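Side-chain contacts in prolyl-ACP dehydrogenase (PDB 4IRN), which oxidises a prolyl group carried on an acyl carrier protein, using FAD as cofactor, in the biosynthesis of the cyanotoxin anatoxin-a: residues Trp278-Ile283 against Met355-Ile360; Ala286-Met291 against Glu330-Tyr335. All blocks are in the same frame, centred on the assembly; numbering follows the deposited sequence.

Interaction 1: Trp278-Ile283 against Met355-Ile360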
# COMPACT_ATOMS: atom_id res chain seq x y z
N TRP A 278 28.12 -5.39 -7.47
CA TRP A 278 28.34 -4.15 -8.22
C TRP A 278 27.14 -3.79 -9.07
O TRP A 278 26.79 -2.60 -9.14
CB TRP A 278 29.60 -4.25 -9.09
CG TRP A 278 30.88 -4.35 -8.30
CD1 TRP A 278 31.59 -5.47 -8.04
CD2 TRP A 278 31.55 -3.28 -7.61
NE1 TRP A 278 32.66 -5.18 -7.23
CE2 TRP A 278 32.66 -3.84 -6.96
CE3 TRP A 278 31.30 -1.90 -7.47
CZ2 TRP A 278 33.54 -3.07 -6.19
CZ3 TRP A 278 32.19 -1.14 -6.73
CH2 TRP A 278 33.29 -1.72 -6.10
N GLU A 279 26.50 -4.80 -9.70
CA GLU A 279 25.34 -4.58 -10.56
C GLU A 279 24.15 -4.04 -9.78
O GLU A 279 23.74 -2.91 -10.02
CB GLU A 279 24.98 -5.87 -11.31
CG GLU A 279 24.22 -5.64 -12.61
CD GLU A 279 23.80 -6.92 -13.31
OE1 GLU A 279 24.61 -7.87 -13.37
OE2 GLU A 279 22.66 -6.96 -13.83
N ARG A 280 23.63 -4.82 -8.82
CA ARG A 280 22.48 -4.46 -7.99
C ARG A 280 22.61 -3.11 -7.30
O ARG A 280 21.66 -2.33 -7.30
CB ARG A 280 22.14 -5.56 -6.96
CG ARG A 280 21.55 -6.80 -7.59
CD ARG A 280 21.52 -7.95 -6.62
NE ARG A 280 21.01 -9.17 -7.27
CZ ARG A 280 20.78 -10.31 -6.63
NH1 ARG A 280 21.00 -10.42 -5.33
NH2 ARG A 280 20.31 -11.36 -7.30
N GLY A 281 23.79 -2.84 -6.76
CA GLY A 281 24.05 -1.60 -6.04
C GLY A 281 24.30 -0.36 -6.88
O GLY A 281 24.06 0.74 -6.39
N PHE A 282 24.79 -0.51 -8.13
CA PHE A 282 25.16 0.64 -8.95
C PHE A 282 24.48 0.84 -10.31
O PHE A 282 24.61 1.93 -10.88
CB PHE A 282 26.69 0.78 -9.02
CG PHE A 282 27.31 0.81 -7.64
CD1 PHE A 282 27.18 1.92 -6.83
CD2 PHE A 282 27.95 -0.31 -7.14
CE1 PHE A 282 27.69 1.92 -5.54
CE2 PHE A 282 28.47 -0.31 -5.85
CZ PHE A 282 28.33 0.80 -5.06
N ILE A 283 23.74 -0.16 -10.82
CA ILE A 283 23.01 -0.04 -12.09
C ILE A 283 21.89 1.03 -12.00
O ILE A 283 21.55 1.64 -13.01
CB ILE A 283 22.51 -1.42 -12.62
CG1 ILE A 283 22.31 -1.41 -14.14
CG2 ILE A 283 21.26 -1.94 -11.88
CD1 ILE A 283 22.79 -2.68 -14.84
N MET A 355 19.05 -4.80 -1.21
CA MET A 355 18.11 -3.87 -0.58
C MET A 355 17.97 -2.60 -1.44
O MET A 355 16.86 -2.10 -1.61
CB MET A 355 18.56 -3.50 0.83
CG MET A 355 18.40 -4.62 1.83
SD MET A 355 18.90 -4.17 3.50
CE MET A 355 17.47 -3.39 4.04
N ALA A 356 19.11 -2.11 -1.98
CA ALA A 356 19.17 -0.94 -2.84
C ALA A 356 18.41 -1.18 -4.15
O ALA A 356 17.55 -0.39 -4.50
CB ALA A 356 20.62 -0.57 -3.13
N ASN A 357 18.69 -2.31 -4.81
CA ASN A 357 18.05 -2.69 -6.06
C ASN A 357 16.54 -2.85 -5.89
O ASN A 357 15.77 -2.31 -6.68
CB ASN A 357 18.66 -3.96 -6.59
CG ASN A 357 18.46 -4.13 -8.06
OD1 ASN A 357 17.51 -4.75 -8.51
ND2 ASN A 357 19.35 -3.55 -8.84
N LEU A 358 16.12 -3.55 -4.82
CA LEU A 358 14.72 -3.80 -4.51
C LEU A 358 13.98 -2.48 -4.24
O LEU A 358 12.91 -2.26 -4.81
CB LEU A 358 14.56 -4.81 -3.34
CG LEU A 358 13.18 -4.99 -2.69
CD1 LEU A 358 12.21 -5.72 -3.60
CD2 LEU A 358 13.30 -5.77 -1.41
N TYR A 359 14.56 -1.60 -3.39
CA TYR A 359 13.95 -0.32 -3.06
C TYR A 359 13.88 0.64 -4.26
O TYR A 359 12.80 1.11 -4.57
CB TYR A 359 14.61 0.36 -1.84
CG TYR A 359 13.84 1.58 -1.41
CD1 TYR A 359 12.74 1.47 -0.56
CD2 TYR A 359 14.11 2.83 -1.96
CE1 TYR A 359 11.95 2.57 -0.25
CE2 TYR A 359 13.31 3.94 -1.67
CZ TYR A 359 12.24 3.81 -0.80
OH TYR A 359 11.48 4.89 -0.45
N ILE A 360 15.02 0.97 -4.86
CA ILE A 360 15.14 1.92 -5.97
C ILE A 360 14.30 1.57 -7.20
O ILE A 360 13.69 2.47 -7.76
CB ILE A 360 16.63 2.29 -6.29
CG1 ILE A 360 17.34 2.80 -5.01
CG2 ILE A 360 16.71 3.32 -7.44
CD1 ILE A 360 18.83 2.95 -5.07
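The flat amide of Asn357 is covered on one face by Arg280 and meets the backbone with its edge. Arg280 CG stands over this face, 4.1 Å from Asn357 CG. Arg280 CB lies nearer the rim of the same face, 3.8 Å from Asn357 CB. At the nitrogen edge, Asn357 ND2 donates a hydrogen bond to Arg280 O over 3.0 Å. The bond is nearly straight, with an N-H...O angle of 167°. It lies in the amide plane and uses a lone pair of the carbonyl. Ile283 CG2 approaches the same edge, 3.9 Å from Asn357 ND2. The side chain of Asn357 swings CG anti to its own backbone nitrogen (chi1 -157°), which carries the amide across to the other helix. From its side chain, Arg280 turns the aliphatic CB and CG to this amide. Its extended chain crosses Asn357 at about a right angle and leads the guanidinium away. There Arg280 NE makes a hydrogen bond to Ser400 O and Arg280 NH1 one to Ser354 OG. The single hydrogen bond between the segments runs from side chain to backbone carbonyl, in a buried setting. Arg280 also packs on Ile405 and Gln406 of helix 403-414, and Ile283 packs on Phe122. Phe122 and Ile405 both line the FAD pocket. The contact joins helices 268-282 and 350-375 in the C-terminal helical domain of the acyl-CoA dehydrogenase fold, beside its flavin site.

Interaction 2: Ala286-Met291 against Glu330-Tyr335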
# COMPACT_ATOMS: atom_id res chain seq x y z
N ALA A 286 22.03 6.07 -11.49
CA ALA A 286 21.54 7.10 -12.40
C ALA A 286 20.03 7.27 -12.33
O ALA A 286 19.55 8.38 -12.57
CB ALA A 286 21.97 6.78 -13.81
N ALA A 287 19.28 6.19 -11.98
CA ALA A 287 17.82 6.19 -11.82
C ALA A 287 17.41 7.16 -10.71
O ALA A 287 16.36 7.79 -10.83
CB ALA A 287 17.34 4.78 -11.50
N VAL A 288 18.27 7.32 -9.67
CA VAL A 288 18.09 8.25 -8.55
C VAL A 288 18.11 9.69 -9.11
O VAL A 288 17.32 10.53 -8.67
CB VAL A 288 19.14 8.02 -7.41
CG1 VAL A 288 18.87 8.92 -6.21
CG2 VAL A 288 19.15 6.55 -6.97
N GLY A 289 18.98 9.92 -10.10
CA GLY A 289 19.12 11.20 -10.79
C GLY A 289 17.89 11.54 -11.62
O GLY A 289 17.43 12.68 -11.60
N THR A 290 17.34 10.51 -12.31
CA THR A 290 16.12 10.59 -13.12
C THR A 290 14.93 10.94 -12.21
O THR A 290 14.10 11.78 -12.58
CB THR A 290 15.90 9.25 -13.85
OG1 THR A 290 17.07 8.93 -14.60
CG2 THR A 290 14.67 9.26 -14.75
N MET A 291 14.88 10.33 -11.01
CA MET A 291 13.86 10.56 -10.00
C MET A 291 13.90 12.02 -9.52
O MET A 291 12.83 12.61 -9.31
CB MET A 291 14.05 9.61 -8.81
CG MET A 291 13.69 8.15 -9.12
SD MET A 291 14.14 7.00 -7.79
CE MET A 291 12.92 7.41 -6.60
N GLU A 330 14.95 10.61 -1.24
CA GLU A 330 15.89 10.66 -0.11
C GLU A 330 16.26 9.27 0.40
O GLU A 330 17.40 9.07 0.81
CB GLU A 330 15.38 11.58 1.01
CG GLU A 330 15.25 13.04 0.59
CD GLU A 330 16.49 13.74 0.06
OE1 GLU A 330 17.58 13.58 0.66
OE2 GLU A 330 16.37 14.46 -0.95
N ASN A 331 15.32 8.32 0.34
CA ASN A 331 15.54 6.92 0.72
C ASN A 331 16.43 6.21 -0.30
O ASN A 331 17.29 5.42 0.09
CB ASN A 331 14.22 6.16 0.81
CG ASN A 331 13.44 6.38 2.08
OD1 ASN A 331 13.99 6.31 3.19
ND2 ASN A 331 12.12 6.58 1.95
N ALA A 332 16.21 6.49 -1.61
CA ALA A 332 16.99 5.94 -2.72
C ALA A 332 18.46 6.38 -2.59
O ALA A 332 19.36 5.56 -2.75
CB ALA A 332 16.42 6.41 -4.05
N LYS A 333 18.68 7.66 -2.25
CA LYS A 333 20.00 8.25 -2.03
C LYS A 333 20.71 7.53 -0.87
O LYS A 333 21.87 7.13 -1.01
CB LYS A 333 19.90 9.76 -1.74
CG LYS A 333 19.73 10.63 -2.98
CD LYS A 333 19.53 12.09 -2.62
CE LYS A 333 19.32 12.98 -3.82
NZ LYS A 333 19.12 14.41 -3.44
N ALA A 334 19.98 7.28 0.23
CA ALA A 334 20.49 6.56 1.40
C ALA A 334 20.96 5.12 1.07
O ALA A 334 22.04 4.73 1.50
CB ALA A 334 19.43 6.53 2.47
N TYR A 335 20.16 4.35 0.28
CA TYR A 335 20.51 2.98 -0.10
C TYR A 335 21.70 2.95 -1.02
O TYR A 335 22.55 2.07 -0.88
CB TYR A 335 19.33 2.23 -0.75
CG TYR A 335 18.35 1.66 0.24
CD1 TYR A 335 18.70 0.59 1.07
CD2 TYR A 335 17.05 2.15 0.33
CE1 TYR A 335 17.80 0.06 1.99
CE2 TYR A 335 16.14 1.63 1.25
CZ TYR A 335 16.52 0.59 2.09
OH TYR A 335 15.62 0.09 3.00
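Val288 has CG1 anti to its backbone nitrogen (chi1 -176°) and CG2 beside that nitrogen, and both methyls reach helix 316-344. The chi1 of Lys333, -80°, sets its CG beside its own backbone nitrogen, where Val288 CG1 meets it at 3.8 Å. Both methyls of Val288 face Ala332 CB. Val288 CG2 lies 4.0 Å and Val288 CG1 4.1 Å from Ala332 CB. Met291 adds a looser touch one turn further on, with its SD 4.4 Å from Ala332 CB. No hydrogen bond links the two segments, so they meet through carbon and sulfur atoms. Lys333 contributes the aliphatic start of its chain. The rest runs out extended, and its ammonium makes a long salt bridge within its own helix, Lys333 NZ to Glu330 OE2 at 3.7 Å. A weak, long ion pair joins the same ammonium to Glu292. Leu329 and Leu336 of helix 316-344 extend the apolar surface around Val288, while Met291 also packs on Ala363 and Trp364 of helix 350-375. Asn331 and Ala334 pack on a second subunit. The segment axes approach to 9.9 Å and run almost antiparallel, at 163°. This is an antiparallel helix pair, with Val288 set against Ala332 and flanked by Met291 and the Lys333 chain, in the C-terminal helical bundle of the acyl-CoA dehydrogenase fold.

In the fold
The two contacts lie side by side in the C-terminal helical domain, with centres about 10 Å apart. Both segments of interaction 2 fall, in sequence, between the two segments of interaction 1. The contacts meet along helices 316-344 and 350-375: Tyr359 CG is 3.5 Å from Tyr335 CE2, and Ile360 CD1 packs 3.5 Å from Ala332 O. Interaction 1 is nearer the cofactor, with the side chain of Ile283 about 8 Å from a bound FAD and about 7 Å from the side chain of Thr195, an FAD-binding residue. Interaction 2 is not at the flavin site. Both touch the second subunit: Met355 packs on Glu330 of that chain, and Ala334 on its Ala334.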